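Local coordinates for protein glucose dehydrogenase (Serratia sp. FS14, PDB 7CDY) that folds as a beta-propeller of antiparallel sheets, belongs to the glucose/sorbosone dehydrogenase family and binds a calcium ion, at residues P2-L7 against K340-G345; P52-E57 against L79-P84; G158-L163 against E184-G189; S268-Y273 against H283-G288. All blocks are in the same frame, centred on the assembly; numbering follows the deposited sequence. Where two conformers were deposited one is given.

How the interactions relate
All four contacts belong to one beta-propeller chain and none touches another. Interaction 1 joins the two ends of the chain and closes the propeller; the other three lie between those ends in sequence, one after another. Nearest to interaction 1 is interaction 4, a hairpin whose centre lies about 15 Å away, while interaction 3 lies across the chain's centre, about 34 Å between centres. Interaction 2 lays a connecting loop on a sheet, with its centre about 20 Å from that of interaction 3. Interaction 3 approaches the calcium ion, whose site includes E217 and Y227: between nearest atoms, G189 is about 7 Å from the metal and the W186 side chain about 3 Å from a glycerol.

Interaction 1. Residues P2-L7 against K340-G345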
loop_
_atom_site.group_PDB
_atom_site.type_symbol
_atom_site.label_atom_id
_atom_site.label_comp_id
_atom_site.label_asym_id
_atom_site.label_seq_id
_atom_site.Cartn_x
_atom_site.Cartn_y
_atom_site.Cartn_z
ATOM N N PRO A 2 9.304 -23.208 0.647
ATOM C CA PRO A 2 8.558 -22.671 1.787
ATOM C C PRO A 2 7.298 -23.478 2.058
ATOM O O PRO A 2 6.810 -24.175 1.170
ATOM C CB PRO A 2 8.168 -21.276 1.304
ATOM C CG PRO A 2 7.982 -21.454 -0.167
ATOM C CD PRO A 2 9.027 -22.458 -0.592
ATOM N N THR A 3 6.774 -23.380 3.273
ATOM C CA THR A 3 5.498 -23.998 3.603
ATOM C C THR A 3 4.379 -23.006 3.321
ATOM O O THR A 3 4.537 -21.801 3.537
ATOM C CB THR A 3 5.461 -24.404 5.080
ATOM O OG1 THR A 3 5.675 -23.251 5.906
ATOM C CG2 THR A 3 6.526 -25.463 5.380
ATOM N N VAL A 4 3.252 -23.514 2.828
ATOM C CA VAL A 4 2.069 -22.697 2.577
ATOM C C VAL A 4 0.857 -23.413 3.150
ATOM O O VAL A 4 0.610 -24.581 2.829
ATOM C CB VAL A 4 1.837 -22.424 1.079
ATOM C CG1 VAL A 4 0.584 -21.563 0.895
ATOM C CG2 VAL A 4 3.048 -21.771 0.457
ATOM N N SER A 5 0.093 -22.704 3.973
ATOM C CA SER A 5 -1.187 -23.173 4.477
ATOM C C SER A 5 -2.260 -22.210 4.002
ATOM O O SER A 5 -2.153 -20.998 4.225
ATOM C CB SER A 5 -1.184 -23.192 6.001
ATOM O OG SER A 5 -2.410 -23.691 6.499
ATOM N N GLN A 6 -3.281 -22.737 3.344
ATOM C CA GLN A 6 -4.428 -21.928 2.953
ATOM C C GLN A 6 -5.364 -21.832 4.148
ATOM O O GLN A 6 -5.926 -22.840 4.587
ATOM C CB GLN A 6 -5.131 -22.549 1.751
ATOM C CG GLN A 6 -6.353 -21.759 1.316
ATOM C CD GLN A 6 -6.975 -22.303 0.058
ATOM O OE1 GLN A 6 -6.353 -22.307 -1.003
ATOM N NE2 GLN A 6 -8.206 -22.770 0.165
ATOM N N LEU A 7 -5.525 -20.627 4.691
ATOM C CA LEU A 7 -6.355 -20.427 5.871
ATOM C C LEU A 7 -7.796 -20.090 5.537
ATOM O O LEU A 7 -8.683 -20.345 6.360
ATOM C CB LEU A 7 -5.785 -19.300 6.735
ATOM C CG LEU A 7 -4.331 -19.439 7.184
ATOM C CD1 LEU A 7 -3.928 -18.245 8.034
ATOM C CD2 LEU A 7 -4.134 -20.746 7.946
ATOM N N LYS A 340 -7.631 -15.942 -1.637
ATOM C CA LYS A 340 -7.159 -16.763 -0.533
ATOM C C LYS A 340 -6.368 -15.938 0.479
ATOM O O LYS A 340 -5.686 -14.966 0.125
ATOM C CB LYS A 340 -6.238 -17.889 -1.040
ATOM C CG LYS A 340 -6.773 -18.701 -2.227
ATOM C CD LYS A 340 -8.079 -19.407 -1.921
ATOM C CE LYS A 340 -8.357 -20.528 -2.933
ATOM N NZ LYS A 340 -8.482 -19.991 -4.318
ATOM N N LEU A 341 -6.451 -16.362 1.742
ATOM C CA LEU A 341 -5.532 -15.957 2.795
ATOM C C LEU A 341 -4.546 -17.101 2.996
ATOM O O LEU A 341 -4.961 -18.238 3.258
ATOM C CB LEU A 341 -6.307 -15.700 4.091
ATOM C CG LEU A 341 -5.492 -15.442 5.360
ATOM C CD1 LEU A 341 -4.749 -14.114 5.281
ATOM C CD2 LEU A 341 -6.427 -15.470 6.573
ATOM N N LEU A 342 -3.253 -16.812 2.862
ATOM C CA LEU A 342 -2.202 -17.819 2.956
ATOM C C LEU A 342 -1.262 -17.507 4.109
ATOM O O LEU A 342 -0.913 -16.344 4.348
ATOM C CB LEU A 342 -1.356 -17.851 1.680
ATOM C CG LEU A 342 -2.106 -18.054 0.368
ATOM C CD1 LEU A 342 -1.138 -17.991 -0.805
ATOM C CD2 LEU A 342 -2.878 -19.370 0.369
ATOM N N LYS A 343 -0.815 -18.554 4.790
ATOM C CA LYS A 343 0.194 -18.462 5.836
ATOM C C LYS A 343 1.457 -19.145 5.318
ATOM O O LYS A 343 1.418 -20.321 4.932
ATOM C CB LYS A 343 -0.322 -19.151 7.097
ATOM C CG LYS A 343 0.609 -19.122 8.285
ATOM C CD LYS A 343 -0.058 -19.852 9.446
ATOM C CE LYS A 343 0.935 -20.306 10.489
ATOM N NZ LYS A 343 0.266 -21.040 11.602
ATOM N N VAL A 344 2.535 -18.387 5.300
ATOM C CA VAL A 344 3.775 -18.843 4.624
ATOM C C VAL A 344 4.960 -18.817 5.570
ATOM O O VAL A 344 5.157 -17.866 6.251
ATOM C CB VAL A 344 4.063 -17.974 3.388
ATOM C CG1 VAL A 344 5.318 -18.451 2.698
ATOM C CG2 VAL A 344 2.903 -17.981 2.413
ATOM N N GLY A 345 5.706 -19.918 5.565
ATOM C CA GLY A 345 6.889 -20.077 6.418
ATOM C C GLY A 345 8.084 -20.563 5.619
ATOM O O GLY A 345 7.931 -21.055 4.563
HETATM O O HOH W 1 3.155 -22.141 6.477
#
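S5 and K343 sit at the middle of an antiparallel ladder between strand 3-7 and strand 340-345, bonded to each other both ways. S5 N donates to K343 O over 2.9 Å, and K343 N donates to S5 O over 2.8 Å. T3 and G345 form a second such pair, and L7 N reaches L341 O to add a fifth backbone bond. The CA-H groups of V4, L342 and V344 also face carbonyl oxygens across the ladder. This is the velcro closure familiar from beta-propellers, in which the start and end of the chain share a sheet.

Water adds a bridge. With chi1 at 58°, T3 OG1 stands where one water can meet it at 2.8 Å, and that water donates to K343 O at 3.0 Å, giving this oxygen a partner besides S5 N.

Apolar contacts occur on both faces. V4 CG1 meets L342 CD2 at 4.1 Å on the face shared with Q6 and V344. Farther along, L7 CB lies 3.9 Å from L341 CD2, and L7 CD1 rests against K343 CB; W38 of strand 34-39 touches both leucines.

A polar group lies across an aliphatic chain at Q6: its extended side chain carries the amide over the K340 methylenes, bringing Q6 OE1 within 3.3 Å of K340 CE, while K340 NZ bonds D338 O.

Because the ladder's hydrogen bonds run between main-chain atoms, the closure probably rests largely on backbone pairing, which depends little on side-chain identity, with apolar contacts adding to it.

Interaction 2. Residues P52-E57 against L79-P84; sequences PQVYAE and LSFAEP
Y55 and A82 share the one hydrogen bond between the segments: Y55 N donates to A82 O over 2.8 Å in a nearly straight bond. The donor stands above the carbonyl plane. The loop 52-57 runs obliquely to the strand, with end-to-end directions 48° apart, and forms no ladder with it. The CA of V54 comes to the same oxygen at 3.5 Å. Beyond Y55 the loop leaves the strand through an inverse gamma turn centred on A56.

P52 sets CG over one face of the F81 ring. This atom is 4.0 Å from the centroid of F81 and only 13° off the ring normal, a CH-pi contact, while P52 CD touches L79 CD1 at 3.8 Å. A chi1 of 60° sets F81 CG between its backbone N and carbonyl carbon and turns the ring to the loop; Q53 O passes obliquely by it. V54 CG1 presses on the root of the same side chain, 3.7 Å from F81 CB.

The loop connects the sheet that closes the propeller to the next sheet in the chain, where strand 76-84, which carries 79-84, pairs with strands 62-67 and 90-99. F109 of strand 109-114 touches P52, L79 and F81, so the loop's proline packs on side chains of the sheet.

At the far end Y55 CB sits 3.9 Å from A82 CB and 4.0 Å from P84 CD. A82 CB lies at the edge of the tyrosine ring, near its plane, and E57 CG lies over one face, toward the rim. F125 touches both Y55 and A82.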
loop_
_atom_site.group_PDB
_atom_site.type_symbol
_atom_site.label_atom_id
_atom_site.label_comp_id
_atom_site.label_asym_id
_atom_site.label_seq_id
_atom_site.Cartn_x
_atom_site.Cartn_y
_atom_site.Cartn_z
ATOM N N PRO A 52 -17.673 2.507 4.841
ATOM C CA PRO A 52 -18.111 3.465 3.816
ATOM C C PRO A 52 -18.448 2.763 2.508
ATOM O O PRO A 52 -17.876 1.726 2.171
ATOM C CB PRO A 52 -16.889 4.375 3.644
ATOM C CG PRO A 52 -15.723 3.516 4.066
ATOM C CD PRO A 52 -16.279 2.753 5.246
ATOM N N GLN A 53 -19.391 3.339 1.770
ATOM C CA GLN A 53 -19.565 2.952 0.378
ATOM C C GLN A 53 -18.374 3.452 -0.433
ATOM O O GLN A 53 -17.700 4.418 -0.058
ATOM C CB GLN A 53 -20.867 3.530 -0.171
ATOM C CG GLN A 53 -22.098 3.024 0.574
ATOM C CD GLN A 53 -23.384 3.523 -0.054
ATOM O OE1 GLN A 53 -23.859 4.614 0.258
ATOM N NE2 GLN A 53 -23.951 2.730 -0.945
ATOM N N VAL A 54 -18.084 2.760 -1.539
ATOM C CA VAL A 54 -16.845 2.977 -2.272
ATOM C C VAL A 54 -17.138 3.107 -3.763
ATOM O O VAL A 54 -18.225 2.788 -4.243
ATOM C CB VAL A 54 -15.809 1.864 -2.005
ATOM C CG1 VAL A 54 -15.507 1.740 -0.503
ATOM C CG2 VAL A 54 -16.305 0.547 -2.576
ATOM N N TYR A 55 -16.123 3.547 -4.498
ATOM C CA TYR A 55 -16.129 3.531 -5.957
ATOM C C TYR A 55 -15.498 2.208 -6.369
ATOM O O TYR A 55 -14.272 2.078 -6.439
ATOM C CB TYR A 55 -15.336 4.731 -6.462
ATOM C CG TYR A 55 -15.241 4.924 -7.954
ATOM C CD1 TYR A 55 -16.254 5.553 -8.662
ATOM C CD2 TYR A 55 -14.099 4.530 -8.646
ATOM C CE1 TYR A 55 -16.142 5.761 -10.030
ATOM C CE2 TYR A 55 -13.980 4.738 -10.003
ATOM C CZ TYR A 55 -15.002 5.346 -10.682
ATOM O OH TYR A 55 -14.864 5.545 -12.039
ATOM N N ALA A 56 -16.340 1.211 -6.609
ATOM C CA ALA A 56 -15.877 -0.152 -6.872
ATOM C C ALA A 56 -15.813 -0.413 -8.373
ATOM O O ALA A 56 -16.498 -1.290 -8.913
ATOM C CB ALA A 56 -16.792 -1.152 -6.170
ATOM N N GLU A 57 -14.964 0.349 -9.035
ATOM C CA GLU A 57 -14.764 0.237 -10.496
ATOM C C GLU A 57 -13.261 0.114 -10.775
ATOM O O GLU A 57 -12.479 0.737 -10.094
ATOM C CB GLU A 57 -15.248 1.493 -11.221
ATOM C CG GLU A 57 -16.743 1.757 -11.112
ATOM C CD GLU A 57 -17.658 0.983 -12.050
ATOM O OE1 GLU A 57 -17.338 -0.141 -12.342
ATOM O OE2 GLU A 57 -18.662 1.500 -12.418
ATOM N N LEU A 79 -9.231 3.239 7.344
ATOM C CA LEU A 79 -9.481 2.633 6.038
ATOM C C LEU A 79 -9.115 3.624 4.952
ATOM O O LEU A 79 -9.351 4.827 5.097
ATOM C CB LEU A 79 -10.968 2.279 5.852
ATOM C CG LEU A 79 -11.598 1.270 6.804
ATOM C CD1 LEU A 79 -13.115 1.215 6.578
ATOM C CD2 LEU A 79 -10.979 -0.108 6.620
ATOM N N SER A 80 -8.563 3.123 3.856
ATOM C CA SER A 80 -8.473 3.902 2.635
ATOM C C SER A 80 -9.396 3.288 1.591
ATOM O O SER A 80 -9.698 2.085 1.639
ATOM C CB SER A 80 -7.035 4.010 2.129
ATOM O OG SER A 80 -6.622 2.777 1.567
ATOM N N PHE A 81 -9.883 4.119 0.668
ATOM C CA PHE A 81 -10.846 3.655 -0.327
ATOM C C PHE A 81 -10.923 4.640 -1.477
ATOM O O PHE A 81 -10.571 5.812 -1.348
ATOM C CB PHE A 81 -12.240 3.398 0.273
ATOM C CG PHE A 81 -12.897 4.621 0.917
ATOM C CD1 PHE A 81 -12.492 5.081 2.169
ATOM C CD2 PHE A 81 -13.955 5.275 0.281
ATOM C CE1 PHE A 81 -13.117 6.180 2.765
ATOM C CE2 PHE A 81 -14.589 6.374 0.873
ATOM C CZ PHE A 81 -14.163 6.823 2.109
ATOM N N ALA A 82 -11.385 4.142 -2.620
ATOM C CA ALA A 82 -11.732 5.029 -3.719
ATOM C C ALA A 82 -13.114 5.603 -3.444
ATOM O O ALA A 82 -14.048 4.860 -3.123
ATOM C CB ALA A 82 -11.743 4.243 -5.028
ATOM N N GLU A 83 -13.239 6.923 -3.563
ATOM C CA GLU A 83 -14.458 7.635 -3.225
ATOM C C GLU A 83 -14.956 8.410 -4.439
ATOM O O GLU A 83 -14.182 9.176 -5.035
ATOM C CB GLU A 83 -14.184 8.606 -2.076
ATOM C CG GLU A 83 -15.403 9.413 -1.651
ATOM C CD GLU A 83 -15.056 10.518 -0.675
ATOM O OE1 GLU A 83 -14.272 11.410 -1.054
ATOM O OE2 GLU A 83 -15.543 10.496 0.473
ATOM N N PRO A 84 -16.218 8.248 -4.837
ATOM C CA PRO A 84 -16.741 8.999 -5.982
ATOM C C PRO A 84 -16.804 10.485 -5.684
ATOM O O PRO A 84 -16.855 10.923 -4.539
ATOM C CB PRO A 84 -18.161 8.450 -6.180
ATOM C CG PRO A 84 -18.400 7.487 -5.111
ATOM C CD PRO A 84 -17.247 7.448 -4.160
#

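Interaction 3. Residues G158-L163 against E184-G189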
loop_
_atom_site.group_PDB
_atom_site.type_symbol
_atom_site.label_atom_id
_atom_site.label_comp_id
_atom_site.label_asym_id
_atom_site.label_seq_id
_atom_site.Cartn_x
_atom_site.Cartn_y
_atom_site.Cartn_z
ATOM N N GLY A 158 -0.050 11.298 -7.212
ATOM C CA GLY A 158 1.340 10.860 -7.276
ATOM C C GLY A 158 2.185 11.364 -6.131
ATOM O O GLY A 158 3.365 11.683 -6.321
ATOM N N LYS A 159 1.594 11.460 -4.951
ATOM C CA LYS A 159 2.243 11.998 -3.771
ATOM C C LYS A 159 2.219 10.961 -2.660
ATOM O O LYS A 159 1.295 10.140 -2.561
ATOM C CB LYS A 159 1.482 13.226 -3.239
ATOM C CG LYS A 159 1.202 14.317 -4.264
ATOM C CD LYS A 159 2.498 14.906 -4.768
ATOM C CE LYS A 159 2.320 16.176 -5.607
ATOM N NZ LYS A 159 1.778 15.902 -6.966
ATOM N N LEU A 160 3.250 10.987 -1.831
ATOM C CA LEU A 160 3.199 10.409 -0.498
ATOM C C LEU A 160 2.862 11.540 0.463
ATOM O O LEU A 160 3.470 12.612 0.391
ATOM C CB LEU A 160 4.555 9.803 -0.146
ATOM C CG LEU A 160 4.712 9.104 1.198
ATOM C CD1 LEU A 160 3.651 8.037 1.390
ATOM C CD2 LEU A 160 6.094 8.499 1.317
ATOM N N VAL A 161 1.885 11.313 1.340
ATOM C CA VAL A 161 1.376 12.329 2.254
ATOM C C VAL A 161 1.697 11.889 3.676
ATOM O O VAL A 161 1.687 10.692 3.977
ATOM C CB VAL A 161 -0.148 12.461 2.034
ATOM C CG1 VAL A 161 -0.871 12.981 3.271
ATOM C CG2 VAL A 161 -0.433 13.334 0.818
ATOM N N ARG A 162 2.014 12.854 4.549
ATOM C CA ARG A 162 2.207 12.592 5.976
ATOM C C ARG A 162 1.281 13.491 6.775
ATOM O O ARG A 162 1.322 14.721 6.623
ATOM C CB ARG A 162 3.645 12.834 6.428
ATOM C CG ARG A 162 3.855 12.454 7.896
ATOM C CD ARG A 162 5.268 12.722 8.400
ATOM N NE ARG A 162 5.558 14.149 8.468
ATOM C CZ ARG A 162 6.073 14.781 9.522
ATOM N NH1 ARG A 162 6.353 14.130 10.643
ATOM N NH2 ARG A 162 6.305 16.079 9.437
ATOM N N LEU A 163 0.465 12.886 7.643
ATOM C CA LEU A 163 -0.500 13.586 8.486
ATOM C C LEU A 163 -0.357 13.134 9.933
ATOM O O LEU A 163 0.270 12.120 10.235
ATOM C CB LEU A 163 -1.939 13.328 8.028
ATOM C CG LEU A 163 -2.258 13.675 6.573
ATOM C CD1 LEU A 163 -3.660 13.210 6.215
ATOM C CD2 LEU A 163 -2.094 15.167 6.326
ATOM N N GLU A 184 0.149 18.877 2.809
ATOM C CA GLU A 184 0.080 17.475 3.220
ATOM C C GLU A 184 1.216 16.626 2.651
ATOM O O GLU A 184 1.453 15.522 3.152
ATOM C CB GLU A 184 -1.245 16.878 2.735
ATOM C CG GLU A 184 -2.497 17.532 3.300
ATOM C CD GLU A 184 -3.021 18.705 2.478
ATOM O OE1 GLU A 184 -4.134 19.176 2.813
ATOM O OE2 GLU A 184 -2.343 19.161 1.519
ATOM N N VAL A 185 1.938 17.115 1.644
ATOM C CA VAL A 185 2.815 16.263 0.842
ATOM C C VAL A 185 4.127 16.001 1.563
ATOM O O VAL A 185 4.768 16.920 2.099
ATOM C CB VAL A 185 3.072 16.913 -0.526
ATOM C CG1 VAL A 185 4.213 16.201 -1.271
ATOM C CG2 VAL A 185 1.806 16.923 -1.349
ATOM N N TRP A 186 4.568 14.745 1.533
ATOM C CA TRP A 186 5.900 14.338 1.951
ATOM C C TRP A 186 6.850 14.270 0.765
ATOM O O TRP A 186 7.914 14.893 0.784
ATOM C CB TRP A 186 5.827 12.974 2.658
ATOM C CG TRP A 186 7.141 12.437 3.154
ATOM C CD1 TRP A 186 7.933 11.497 2.543
ATOM C CD2 TRP A 186 7.806 12.791 4.368
ATOM N NE1 TRP A 186 9.048 11.256 3.300
ATOM C CE2 TRP A 186 8.992 12.030 4.432
ATOM C CE3 TRP A 186 7.516 13.682 5.406
ATOM C CZ2 TRP A 186 9.885 12.133 5.500
ATOM C CZ3 TRP A 186 8.405 13.780 6.469
ATOM C CH2 TRP A 186 9.572 13.008 6.507
ATOM N N SER A 187 6.488 13.517 -0.278
ATOM C CA SER A 187 7.290 13.399 -1.492
ATOM C C SER A 187 6.364 13.337 -2.698
ATOM O O SER A 187 5.163 13.080 -2.574
ATOM C CB SER A 187 8.212 12.178 -1.448
ATOM O OG SER A 187 7.465 10.985 -1.225
ATOM N N TYR A 188 6.937 13.569 -3.878
ATOM C CA TYR A 188 6.137 13.675 -5.090
ATOM C C TYR A 188 6.816 12.923 -6.229
ATOM O O TYR A 188 7.881 12.331 -6.057
ATOM C CB TYR A 188 5.793 15.136 -5.406
ATOM C CG TYR A 188 6.906 16.034 -5.894
ATOM C CD1 TYR A 188 7.961 16.403 -5.067
ATOM C CD2 TYR A 188 6.859 16.564 -7.171
ATOM C CE1 TYR A 188 8.961 17.257 -5.526
ATOM C CE2 TYR A 188 7.844 17.424 -7.631
ATOM C CZ TYR A 188 8.879 17.760 -6.801
ATOM O OH TYR A 188 9.867 18.610 -7.267
ATOM N N GLY A 189 6.178 12.928 -7.399
ATOM C CA GLY A 189 6.714 12.183 -8.527
ATOM C C GLY A 189 6.592 10.681 -8.417
ATOM O O GLY A 189 7.481 9.955 -8.885
#
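W186 brings CZ3 over one face of the R162 guanidinium, 3.5 Å from NE, yet the two planes are 61° apart, so the groups meet aslant and do not stack. R162 NH2 is paired with D172 and N173, which fixes the guanidinium, and Y136 makes a cation-pi contact with it. In the conformer of L160 described, its CD2 approaches W186 CD1 at 3.7 Å, leucine and indole running side by side. F138 meets the indole edge-to-face, and W186 NE1 bonds P221 O.

Both W186 and S187 face L160, which makes a classic beta bulge in this antiparallel pair. L160 O is gripped twice, by W186 N at 2.7 Å and S187 N at 3.2 Å, and L160 N returns a bond to S187 O. On the other side of the bulge R162 N donates to E184 O at 3.1 Å. The chain turns a corner at W186, at the outer strand of a four-stranded propeller sheet.

S187 OG lies 3.3 Å from L160 CB and is hydrogen-bonded to H190 NE2. K159, bent at chi2 (-64°), places CD 3.4 Å from Y188 CB, while its NZ is held by Q157 O and other backbone carbonyls.

Interaction 4. Residues S268-Y273 against H283-G288; sequences SGMAFY and HSLFIG
L285 points a methyl straight at the F272 ring in this antiparallel beta hairpin, which starts a four-stranded sheet of the propeller. CD1 stands over the ring centre, 3.8 Å from the centroid and 8° off its normal, so the CH-pi contact is centred. With its CG anti to the backbone N (chi1 172°), the leucine can reach across the non-hydrogen-bonded pair it forms with F272. In the M270 conformer described, the chain bends at chi3 and CE lies against L285 CD1 at 3.7 Å. W206 of strand 205-210 touches all three side chains and meets F272 edge-to-face.

On the opposite face, F286 turns its edge to the neighbouring strand: A271 O and Y273 CB both lie near its plane, the latter 3.8 Å from CE1. W281 meets F286 edge-to-face.

Between these two faces the backbone bonds F286 N to A271 O at 2.8 Å, with A271 N returning to F286 O. G269 O, only weakly bonded by G288 N, accepts a hydrogen bond from H208 NE2. Toward the turn, Y273 N donates to S284 O at 3.0 Å, and the next link, H283 N to Y273 O, is longer at 3.3 Å.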
loop_
_atom_site.group_PDB
_atom_site.type_symbol
_atom_site.label_atom_id
_atom_site.label_comp_id
_atom_site.label_asym_id
_atom_site.label_seq_id
_atom_site.Cartn_x
_atom_site.Cartn_y
_atom_site.Cartn_z
ATOM N N SER A 268 3.159 -5.503 -5.278
ATOM C CA SER A 268 1.980 -5.234 -4.464
ATOM C C SER A 268 2.188 -5.826 -3.085
ATOM O O SER A 268 2.457 -7.025 -2.957
ATOM C CB SER A 268 0.748 -5.860 -5.116
ATOM O OG SER A 268 -0.435 -5.448 -4.462
ATOM N N GLY A 269 2.050 -4.994 -2.054
ATOM C CA GLY A 269 2.277 -5.481 -0.704
ATOM C C GLY A 269 3.748 -5.477 -0.343
ATOM O O GLY A 269 4.613 -5.698 -1.201
ATOM N N MET A 270 4.066 -5.193 0.916
ATOM C CA MET A 270 5.459 -5.235 1.333
ATOM C C MET A 270 5.531 -5.360 2.844
ATOM O O MET A 270 4.766 -4.717 3.566
ATOM C CB MET A 270 6.282 -4.032 0.827
ATOM C CG MET A 270 6.122 -2.751 1.627
ATOM S SD MET A 270 7.033 -1.313 0.983
ATOM C CE MET A 270 8.739 -1.803 1.201
ATOM N N ALA A 271 6.460 -6.189 3.303
ATOM C CA ALA A 271 6.669 -6.430 4.726
ATOM C C ALA A 271 8.130 -6.759 4.984
ATOM O O ALA A 271 8.710 -7.594 4.285
ATOM C CB ALA A 271 5.798 -7.586 5.228
ATOM N N PHE A 272 8.714 -6.124 5.998
ATOM C CA PHE A 272 10.036 -6.479 6.498
ATOM C C PHE A 272 9.905 -7.606 7.515
ATOM O O PHE A 272 9.017 -7.580 8.374
ATOM C CB PHE A 272 10.667 -5.279 7.200
ATOM C CG PHE A 272 10.945 -4.104 6.297
ATOM C CD1 PHE A 272 12.152 -4.000 5.612
ATOM C CD2 PHE A 272 10.015 -3.072 6.165
ATOM C CE1 PHE A 272 12.413 -2.903 4.804
ATOM C CE2 PHE A 272 10.269 -1.988 5.352
ATOM C CZ PHE A 272 11.465 -1.898 4.677
ATOM N N TYR A 273 10.787 -8.604 7.429
ATOM C CA TYR A 273 10.731 -9.738 8.348
ATOM C C TYR A 273 11.682 -9.489 9.517
ATOM O O TYR A 273 12.903 -9.483 9.344
ATOM C CB TYR A 273 11.020 -11.070 7.656
ATOM C CG TYR A 273 10.731 -12.233 8.579
ATOM C CD1 TYR A 273 9.455 -12.785 8.651
ATOM C CD2 TYR A 273 11.721 -12.745 9.420
ATOM C CE1 TYR A 273 9.173 -13.836 9.517
ATOM C CE2 TYR A 273 11.447 -13.801 10.292
ATOM C CZ TYR A 273 10.174 -14.335 10.335
ATOM O OH TYR A 273 9.897 -15.382 11.191
ATOM N N HIS A 283 16.010 -9.572 8.270
ATOM C CA HIS A 283 16.644 -8.571 7.416
ATOM C C HIS A 283 16.322 -8.768 5.934
ATOM O O HIS A 283 17.080 -8.345 5.063
ATOM C CB HIS A 283 18.148 -8.431 7.688
ATOM C CG HIS A 283 18.448 -7.984 9.086
ATOM N ND1 HIS A 283 18.241 -6.689 9.511
ATOM C CD2 HIS A 283 18.891 -8.670 10.165
ATOM C CE1 HIS A 283 18.567 -6.592 10.788
ATOM N NE2 HIS A 283 18.966 -7.779 11.208
ATOM N N SER A 284 15.187 -9.397 5.648
ATOM C CA SER A 284 14.648 -9.494 4.302
ATOM C C SER A 284 13.391 -8.639 4.186
ATOM O O SER A 284 12.691 -8.391 5.174
ATOM C CB SER A 284 14.321 -10.946 3.934
ATOM O OG SER A 284 15.502 -11.684 3.658
ATOM N N LEU A 285 13.112 -8.213 2.954
ATOM C CA LEU A 285 11.917 -7.458 2.600
ATOM C C LEU A 285 11.135 -8.301 1.603
ATOM O O LEU A 285 11.678 -8.714 0.573
ATOM C CB LEU A 285 12.317 -6.124 1.970
ATOM C CG LEU A 285 11.196 -5.289 1.358
ATOM C CD1 LEU A 285 10.170 -4.953 2.428
ATOM C CD2 LEU A 285 11.755 -4.022 0.719
ATOM N N PHE A 286 9.884 -8.584 1.921
ATOM C CA PHE A 286 9.036 -9.407 1.071
ATOM C C PHE A 286 8.028 -8.534 0.330
ATOM O O PHE A 286 7.412 -7.638 0.922
ATOM C CB PHE A 286 8.296 -10.435 1.927
ATOM C CG PHE A 286 9.178 -11.525 2.450
ATOM C CD1 PHE A 286 9.856 -11.388 3.656
ATOM C CD2 PHE A 286 9.348 -12.687 1.726
ATOM C CE1 PHE A 286 10.674 -12.400 4.132
ATOM C CE2 PHE A 286 10.153 -13.710 2.195
ATOM C CZ PHE A 286 10.819 -13.560 3.405
ATOM N N ILE A 287 7.849 -8.810 -0.966
ATOM C CA ILE A 287 7.005 -8.006 -1.844
ATOM C C ILE A 287 6.184 -8.940 -2.721
ATOM O O ILE A 287 6.731 -9.878 -3.304
ATOM C CB ILE A 287 7.869 -7.079 -2.723
ATOM C CG1 ILE A 287 8.619 -6.056 -1.850
ATOM C CG2 ILE A 287 7.018 -6.399 -3.801
ATOM C CD1 ILE A 287 9.707 -5.296 -2.602
ATOM N N GLY A 288 4.884 -8.701 -2.841
ATOM C CA GLY A 288 4.076 -9.527 -3.720
ATOM C C GLY A 288 4.253 -9.142 -5.180
ATOM O O GLY A 288 4.554 -7.996 -5.514
#